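Local coordinates for protein carboxylase (Deinococcus radiodurans, PDB 5H80) that probably catalyses the ATP-dependent carboxylation of biotin, as the biotin carboxylase domain of a single-chain bacterial carboxylase, at residues A[234-239]-A[270-275]; A[251-256]-A[355-360]; A[324-329]-A[424-429]. One frame throughout, in Å; residues are numbered along the deposited sequence.

Overall arrangement
The three contacts have centres 14 to 16 Å apart. Contacts 1 and 2 lie on one antiparallel sheet of the probable ATP-grasp part, where strands 236-245 and 249-256 are neighbours; their segments alternate along the chain, 234-239, 251-256, 270-275, then 355-360. Contact 3 opens after contact 1 has closed and joins helix 325-332 to strand 421-429 of a second antiparallel sheet, in the C-terminal region; its segments alternate with those of contact 2. Arg255 ties the set together, forming a salt bridge with Glu239 of contact 1 and a probable hydrogen bond with Thr328 of contact 3. The crossing links the ATP-binding and C-terminal regions into one compact unit.

Contact 1 of 3, residues A[234-239]-A[270-275]; sequences RARHIE and APAPHL
Arg236 reaches from the start of its strand to the loop 270-275 and grips one backbone oxygen with two nitrogens. NH2 gives Pro273 O the shorter bond, 2.7 Å, while NH1 adds a weak one of 3.0 Å to the same Pro273 O, bent to 132° at the hydrogen. The carbonyl lies at the guanidinium edge, and the NH2 bond tilts modestly from both the guanidinium and the carbonyl planes. A bend at chi3 (56°) turns the head of the otherwise extended arginine chain to this oxygen. Ala272 CB lies obliquely to the head group, 3.7 Å from Arg236 NH2, where a small methyl fits.

Ile238, two residues along and on the same side of the strand, supplies the apolar half: its CD1 meets Leu275 CD1 tip to tip at 3.7 Å, and Ala272 CB lies a little farther from the same methyl. Branched aliphatic chains suit this place beside the polar grip.

Arg236 NE forms a salt bridge with Asp256 of the adjoining strand 249-256. With an alanine at Arg236, Pro273 O would probably lose both side-chain donors and Asp256 its salt-bridge mate, the loop being held less firmly. Glu254 of the same strand accepts a hydrogen bond from Ala272 N, so the loop is tied to the antiparallel sheet of what is, as the family suggests, an ATP-grasp type of domain. Ile238 also packs against Val306 of strand 299-306 and Leu283 of helix 277-293, which follows the loop.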
# COMPACT_ATOMS: atom_id res chain seq x y z
N ARG A 234 33.44 1.39 -9.28
CA ARG A 234 32.90 0.21 -8.76
C ARG A 234 32.24 0.31 -7.41
O ARG A 234 32.31 -0.61 -6.58
CB ARG A 234 34.00 -0.83 -8.67
CG ARG A 234 34.29 -1.40 -10.00
CD ARG A 234 35.58 -2.17 -10.02
NE ARG A 234 36.72 -1.48 -9.44
CZ ARG A 234 37.45 -0.52 -10.03
NH1 ARG A 234 37.15 -0.04 -11.23
NH2 ARG A 234 38.50 -0.01 -9.35
N ALA A 235 31.61 1.43 -7.15
CA ALA A 235 30.84 1.62 -5.94
C ALA A 235 29.31 1.70 -6.10
O ALA A 235 28.74 2.09 -7.13
CB ALA A 235 31.33 2.82 -5.21
N ARG A 236 28.66 1.31 -5.02
CA ARG A 236 27.27 1.54 -4.77
C ARG A 236 26.95 2.85 -3.99
O ARG A 236 27.71 3.31 -3.15
CB ARG A 236 26.68 0.30 -4.04
CG ARG A 236 26.70 -0.93 -4.95
CD ARG A 236 26.42 -2.23 -4.13
NE ARG A 236 25.13 -2.16 -3.37
CZ ARG A 236 24.61 -3.16 -2.67
NH1 ARG A 236 25.27 -4.35 -2.54
NH2 ARG A 236 23.51 -3.00 -1.99
N HIS A 237 25.76 3.41 -4.28
CA HIS A 237 25.26 4.60 -3.67
C HIS A 237 24.36 4.10 -2.60
O HIS A 237 23.34 3.55 -2.92
CB HIS A 237 24.50 5.47 -4.63
CG HIS A 237 23.84 6.66 -3.98
ND1 HIS A 237 24.22 7.95 -4.26
CD2 HIS A 237 22.83 6.76 -3.07
CE1 HIS A 237 23.52 8.79 -3.52
NE2 HIS A 237 22.59 8.11 -2.89
N ILE A 238 24.78 4.26 -1.38
CA ILE A 238 23.98 3.85 -0.18
C ILE A 238 23.81 5.02 0.80
O ILE A 238 24.76 5.68 1.15
CB ILE A 238 24.62 2.64 0.49
CG1 ILE A 238 24.83 1.43 -0.44
CG2 ILE A 238 23.67 2.18 1.58
CD1 ILE A 238 25.39 0.14 0.23
N GLU A 239 22.56 5.30 1.18
CA GLU A 239 22.24 6.54 1.91
C GLU A 239 21.46 6.13 3.13
O GLU A 239 20.70 5.16 3.08
CB GLU A 239 21.45 7.54 1.11
CG GLU A 239 20.02 7.09 0.61
CD GLU A 239 19.41 8.03 -0.44
OE1 GLU A 239 20.14 8.85 -1.07
OE2 GLU A 239 18.20 7.99 -0.63
N ALA A 270 15.04 -0.43 -0.63
CA ALA A 270 15.17 -0.35 0.85
C ALA A 270 14.71 -1.81 1.26
O ALA A 270 13.54 -2.24 0.91
CB ALA A 270 14.42 0.74 1.50
N PRO A 271 15.59 -2.62 1.84
CA PRO A 271 16.97 -2.38 2.14
C PRO A 271 17.87 -2.33 0.95
O PRO A 271 17.52 -2.65 -0.20
CB PRO A 271 17.36 -3.61 2.97
CG PRO A 271 16.50 -4.71 2.41
CD PRO A 271 15.21 -4.06 2.05
N ALA A 272 19.10 -1.93 1.21
CA ALA A 272 20.15 -2.23 0.27
C ALA A 272 20.40 -3.74 0.05
O ALA A 272 20.79 -4.35 1.06
CB ALA A 272 21.45 -1.57 0.76
N PRO A 273 20.22 -4.26 -1.16
CA PRO A 273 20.39 -5.75 -1.35
C PRO A 273 21.76 -6.25 -1.10
O PRO A 273 22.75 -5.57 -1.46
CB PRO A 273 19.84 -6.04 -2.73
CG PRO A 273 19.15 -4.78 -3.18
CD PRO A 273 19.64 -3.62 -2.37
N HIS A 274 21.90 -7.40 -0.39
CA HIS A 274 23.19 -8.08 -0.29
C HIS A 274 24.23 -7.22 0.44
O HIS A 274 25.34 -7.02 -0.10
CB HIS A 274 23.72 -8.50 -1.69
CG HIS A 274 22.83 -9.42 -2.40
ND1 HIS A 274 22.31 -10.54 -1.78
CD2 HIS A 274 22.27 -9.39 -3.63
CE1 HIS A 274 21.52 -11.19 -2.62
NE2 HIS A 274 21.41 -10.47 -3.72
N LEU A 275 23.79 -6.47 1.45
CA LEU A 275 24.63 -5.65 2.27
C LEU A 275 24.97 -6.29 3.59
O LEU A 275 24.09 -6.50 4.47
CB LEU A 275 23.93 -4.34 2.55
CG LEU A 275 24.80 -3.19 3.22
CD1 LEU A 275 26.02 -2.73 2.42
CD2 LEU A 275 23.98 -1.99 3.67

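Contact 2 of 3, residues A[251-256]-A[355-360]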
# COMPACT_ATOMS: atom_id res chain seq x y z
N HIS A 251 17.29 6.81 13.16
CA HIS A 251 17.46 6.39 11.82
C HIS A 251 16.31 5.44 11.40
O HIS A 251 15.67 4.80 12.24
CB HIS A 251 18.79 5.79 11.53
CG HIS A 251 18.98 4.40 12.12
ND1 HIS A 251 18.56 3.25 11.52
CD2 HIS A 251 19.46 4.03 13.33
CE1 HIS A 251 18.88 2.20 12.29
NE2 HIS A 251 19.33 2.67 13.41
N LEU A 252 16.07 5.43 10.13
CA LEU A 252 15.19 4.42 9.41
C LEU A 252 16.04 3.55 8.44
O LEU A 252 15.61 3.29 7.29
CB LEU A 252 13.94 5.02 8.77
CG LEU A 252 12.80 5.49 9.64
CD1 LEU A 252 12.35 4.38 10.62
CD2 LEU A 252 13.26 6.72 10.31
N TRP A 253 17.29 3.18 8.83
CA TRP A 253 18.16 2.34 8.06
C TRP A 253 18.52 2.99 6.71
O TRP A 253 18.51 4.22 6.60
CB TRP A 253 17.56 0.87 7.89
CG TRP A 253 17.40 0.24 9.29
CD1 TRP A 253 18.31 -0.46 10.01
CD2 TRP A 253 16.18 0.17 10.03
NE1 TRP A 253 17.75 -0.91 11.17
CE2 TRP A 253 16.45 -0.52 11.23
CE3 TRP A 253 14.86 0.71 9.80
CZ2 TRP A 253 15.43 -0.77 12.19
CZ3 TRP A 253 13.86 0.48 10.82
CH2 TRP A 253 14.15 -0.28 11.91
N GLU A 254 18.71 2.19 5.69
CA GLU A 254 19.29 2.60 4.45
C GLU A 254 18.44 2.47 3.23
O GLU A 254 17.50 1.64 3.15
CB GLU A 254 20.64 1.93 4.22
CG GLU A 254 20.74 0.56 3.60
CD GLU A 254 20.13 -0.59 4.42
OE1 GLU A 254 19.90 -0.38 5.62
OE2 GLU A 254 19.99 -1.64 3.79
N ARG A 255 18.93 3.07 2.14
CA ARG A 255 18.40 2.87 0.77
C ARG A 255 19.55 2.83 -0.20
O ARG A 255 20.62 3.43 0.10
CB ARG A 255 17.52 4.05 0.32
CG ARG A 255 16.21 4.28 0.98
CD ARG A 255 15.47 5.55 0.58
NE ARG A 255 16.11 6.81 0.95
CZ ARG A 255 15.77 7.57 1.97
NH1 ARG A 255 14.77 7.25 2.82
NH2 ARG A 255 16.40 8.69 2.14
N ASP A 256 19.37 2.06 -1.28
CA ASP A 256 20.39 1.93 -2.31
C ASP A 256 19.82 2.45 -3.58
O ASP A 256 18.82 1.93 -4.10
CB ASP A 256 20.86 0.55 -2.45
CG ASP A 256 22.07 0.36 -3.39
OD1 ASP A 256 21.98 0.71 -4.57
OD2 ASP A 256 23.03 -0.23 -2.83
N ALA A 355 11.02 5.28 16.69
CA ALA A 355 11.87 4.73 17.72
C ALA A 355 13.30 5.32 17.71
O ALA A 355 13.88 5.55 16.59
CB ALA A 355 11.83 3.22 17.62
N THR A 356 13.83 5.63 18.89
CA THR A 356 15.21 6.12 19.00
C THR A 356 16.01 4.85 19.14
O THR A 356 15.76 4.07 20.05
CB THR A 356 15.38 7.05 20.18
OG1 THR A 356 14.45 8.08 20.04
CG2 THR A 356 16.78 7.66 20.23
N GLN A 357 16.82 4.58 18.11
CA GLN A 357 17.47 3.27 18.00
C GLN A 357 18.90 3.32 17.59
O GLN A 357 19.33 4.29 16.85
CB GLN A 357 16.64 2.33 17.16
CG GLN A 357 16.37 2.85 15.74
CD GLN A 357 15.57 1.93 14.90
OE1 GLN A 357 14.97 0.97 15.38
NE2 GLN A 357 15.46 2.29 13.61
N PRO A 358 19.68 2.27 18.04
CA PRO A 358 21.09 2.28 17.70
C PRO A 358 21.38 1.90 16.26
O PRO A 358 20.55 1.38 15.54
CB PRO A 358 21.73 1.31 18.73
CG PRO A 358 20.68 0.26 18.87
CD PRO A 358 19.34 1.06 18.83
N ALA A 359 22.55 2.28 15.82
CA ALA A 359 23.02 2.02 14.49
C ALA A 359 22.89 0.55 14.09
O ALA A 359 22.66 0.29 12.94
CB ALA A 359 24.46 2.47 14.33
N ASP A 360 23.08 -0.41 15.05
CA ASP A 360 23.04 -1.86 14.71
C ASP A 360 21.67 -2.46 14.94
O ASP A 360 21.52 -3.68 14.88
CB ASP A 360 24.02 -2.63 15.53
CG ASP A 360 23.72 -2.65 16.97
OD1 ASP A 360 22.84 -1.96 17.58
OD2 ASP A 360 24.54 -3.42 17.62
O HOH W 1 13.17 5.21 13.95
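His251 and Gln357 exchange bonds between an edge strand of the four-stranded antiparallel sheet, in a chain region probably of the ATP-grasp type, and the loop that follows helix 349-352. Gln357 NE2 donates to the backbone His251 O at 2.9 Å, approaching from above the carbonyl plane. In the other direction His251 NE2 donates to Pro358 O at 2.8 Å; this oxygen lies close to the imidazole plane, although the nitrogen stands well above the plane of the carbonyl it meets.

The amide nitrogen of Gln357 is also shared by two rings. It sits over one face of His251, offset toward the rim, and over a face of Trp253, whose CH2 is 3.3 Å from Gln357 NE2. The amide stands at 69° to the indole plane, with its nitrogen over the benzene part and OE1 near CZ2. Lower down the same side chain, Gln357 CG makes an off-centre CH-pi contact with the imidazole. Glutamine suits the place because its chain, extended beyond CG (chi2 180°), carries a donor deep enough to reach the strand carbonyl.

A second shell fixes these groups. Trp253 N donates to His251 ND1, leaving NE2 as the donor toward the loop and setting the rotation of the imidazole, while Trp253 NE1 is held by Ala361 O. Gln357 N bonds to Thr250 OG1, which also bonds to Ala355 O, anchoring the start of the loop. Ile284 of helix 277-293 touches His251, Trp253 and Ala359. Finally, one water donates both to His251 O, at 3.1 Å, and to Ala355 O, at 2.8 Å.

Contact 3 of 3, residues A[324-329]-A[424-429]; sequences EHTVTE and KVVVHR
With chi1 of Thr326 at 58°, OG1 lies between the backbone N and the carbonyl carbon and CG2 opposite the carbonyl carbon, which presents the hydroxyl to Val426 and the methyl to Lys424. Val426 answers with chi1 -177°, sending CG2 to Thr326 OG1, 3.5 Å away; in the conformer described, Val327 CG1 is 4.0 Å from Val426 CG1, a less certain contact. Beta-branched residues suit Thr326 and Val426, each setting two short branches against side chains of the other segment. Lys424, bent at chi3, brings its end obliquely across Thr326, NZ 3.5 Å from Thr326 CG2 and CE a little farther; His325 CE1 is 3.9 Å from the same NZ.

The helix segment 325-329 and strand segment 424-429 run nearly parallel, 23° apart, with axes 8.7 Å from each other at closest approach. The contact thus packs a helix of the ATP-binding region on a strand of the C-terminal region.

Polar groups are met from outside the pair: Thr326 OG1 by Gln370, His325 ND1 by Gln322 O, and Lys424 NZ by Val323 O and Glu42. The buried ammonium is therefore probably kept charged by its carboxylate mate, while across the pair the groups meet by van der Waals contact.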
# COMPACT_ATOMS: atom_id res chain seq x y z
N GLU A 324 12.95 9.55 -2.82
CA GLU A 324 12.90 8.16 -2.48
C GLU A 324 12.46 7.83 -1.02
O GLU A 324 12.71 6.70 -0.60
CB GLU A 324 14.19 7.46 -2.87
CG GLU A 324 15.41 7.90 -2.22
CD GLU A 324 16.10 9.13 -2.81
OE1 GLU A 324 15.46 9.95 -3.50
OE2 GLU A 324 17.34 9.26 -2.57
N HIS A 325 11.91 8.82 -0.23
CA HIS A 325 11.55 8.62 1.15
C HIS A 325 10.42 7.52 1.09
O HIS A 325 10.38 6.72 2.03
CB HIS A 325 10.99 9.87 1.79
CG HIS A 325 9.61 10.25 1.28
ND1 HIS A 325 9.37 10.91 0.11
CD2 HIS A 325 8.38 9.96 1.80
CE1 HIS A 325 8.05 11.07 -0.08
NE2 HIS A 325 7.42 10.50 0.94
N THR A 326 9.72 7.51 -0.04
CA THR A 326 8.62 6.47 -0.20
C THR A 326 9.04 4.98 0.06
O THR A 326 8.25 4.16 0.71
CB THR A 326 8.06 6.51 -1.58
OG1 THR A 326 9.15 6.26 -2.45
CG2 THR A 326 7.40 7.89 -1.89
N VAL A 327 10.16 4.55 -0.44
CA VAL A 327 10.59 3.11 -0.24
C VAL A 327 10.84 2.72 1.21
O VAL A 327 10.49 1.61 1.64
CB VAL A 327 11.80 2.67 -1.10
CG1 VAL A 327 11.40 2.23 -2.47
CG2 VAL A 327 12.88 3.74 -1.21
N THR A 328 11.42 3.63 1.99
CA THR A 328 11.63 3.45 3.35
C THR A 328 10.32 3.37 4.07
O THR A 328 10.14 2.53 4.92
CB THR A 328 12.42 4.67 3.91
OG1 THR A 328 13.72 4.68 3.31
CG2 THR A 328 12.55 4.65 5.40
N GLU A 329 9.41 4.27 3.70
CA GLU A 329 8.02 4.23 4.27
C GLU A 329 7.44 2.84 4.11
O GLU A 329 6.87 2.31 5.08
CB GLU A 329 7.16 5.32 3.55
CG GLU A 329 7.54 6.74 4.00
CD GLU A 329 6.48 7.79 3.60
OE1 GLU A 329 5.78 7.58 2.60
OE2 GLU A 329 6.33 8.79 4.29
N LYS A 424 5.78 7.90 -9.24
CA LYS A 424 6.69 6.99 -8.55
C LYS A 424 5.94 5.69 -8.19
O LYS A 424 4.95 5.81 -7.58
CB LYS A 424 7.33 7.59 -7.36
CG LYS A 424 7.98 8.97 -7.58
CD LYS A 424 8.60 9.59 -6.31
CE LYS A 424 7.65 9.86 -5.13
NZ LYS A 424 8.17 10.63 -3.96
N VAL A 425 6.46 4.55 -8.59
CA VAL A 425 5.84 3.27 -8.32
C VAL A 425 6.66 2.52 -7.33
O VAL A 425 7.83 2.18 -7.61
CB VAL A 425 5.71 2.44 -9.59
CG1 VAL A 425 5.12 0.98 -9.37
CG2 VAL A 425 4.88 3.24 -10.63
N VAL A 426 6.03 2.19 -6.20
CA VAL A 426 6.73 1.58 -5.08
C VAL A 426 6.15 0.19 -4.97
O VAL A 426 4.90 0.05 -4.89
CB VAL A 426 6.63 2.33 -3.78
CG1 VAL A 426 7.44 1.70 -2.69
CG2 VAL A 426 7.09 3.82 -4.00
N VAL A 427 7.03 -0.80 -4.96
CA VAL A 427 6.52 -2.16 -4.80
C VAL A 427 7.15 -2.80 -3.59
O VAL A 427 8.32 -2.56 -3.28
CB VAL A 427 6.74 -2.95 -6.03
CG1 VAL A 427 6.50 -4.38 -5.80
CG2 VAL A 427 5.84 -2.48 -7.16
N HIS A 428 6.36 -3.57 -2.83
CA HIS A 428 6.80 -4.05 -1.48
C HIS A 428 6.33 -5.48 -1.22
O HIS A 428 5.32 -5.86 -1.71
CB HIS A 428 6.25 -3.18 -0.42
CG HIS A 428 6.48 -3.65 0.97
ND1 HIS A 428 5.42 -3.94 1.83
CD2 HIS A 428 7.61 -3.78 1.72
CE1 HIS A 428 5.89 -4.22 3.03
NE2 HIS A 428 7.22 -4.18 2.98
N ARG A 429 7.26 -6.29 -0.76
CA ARG A 429 6.89 -7.59 -0.31
C ARG A 429 7.56 -7.97 0.96
O ARG A 429 8.50 -7.29 1.49
CB ARG A 429 7.19 -8.56 -1.37
CG ARG A 429 8.63 -8.71 -1.68
CD ARG A 429 8.72 -9.45 -3.02
NE ARG A 429 8.49 -10.90 -2.92
CZ ARG A 429 7.82 -11.66 -3.80
NH1 ARG A 429 7.20 -11.13 -4.82
NH2 ARG A 429 7.79 -12.97 -3.65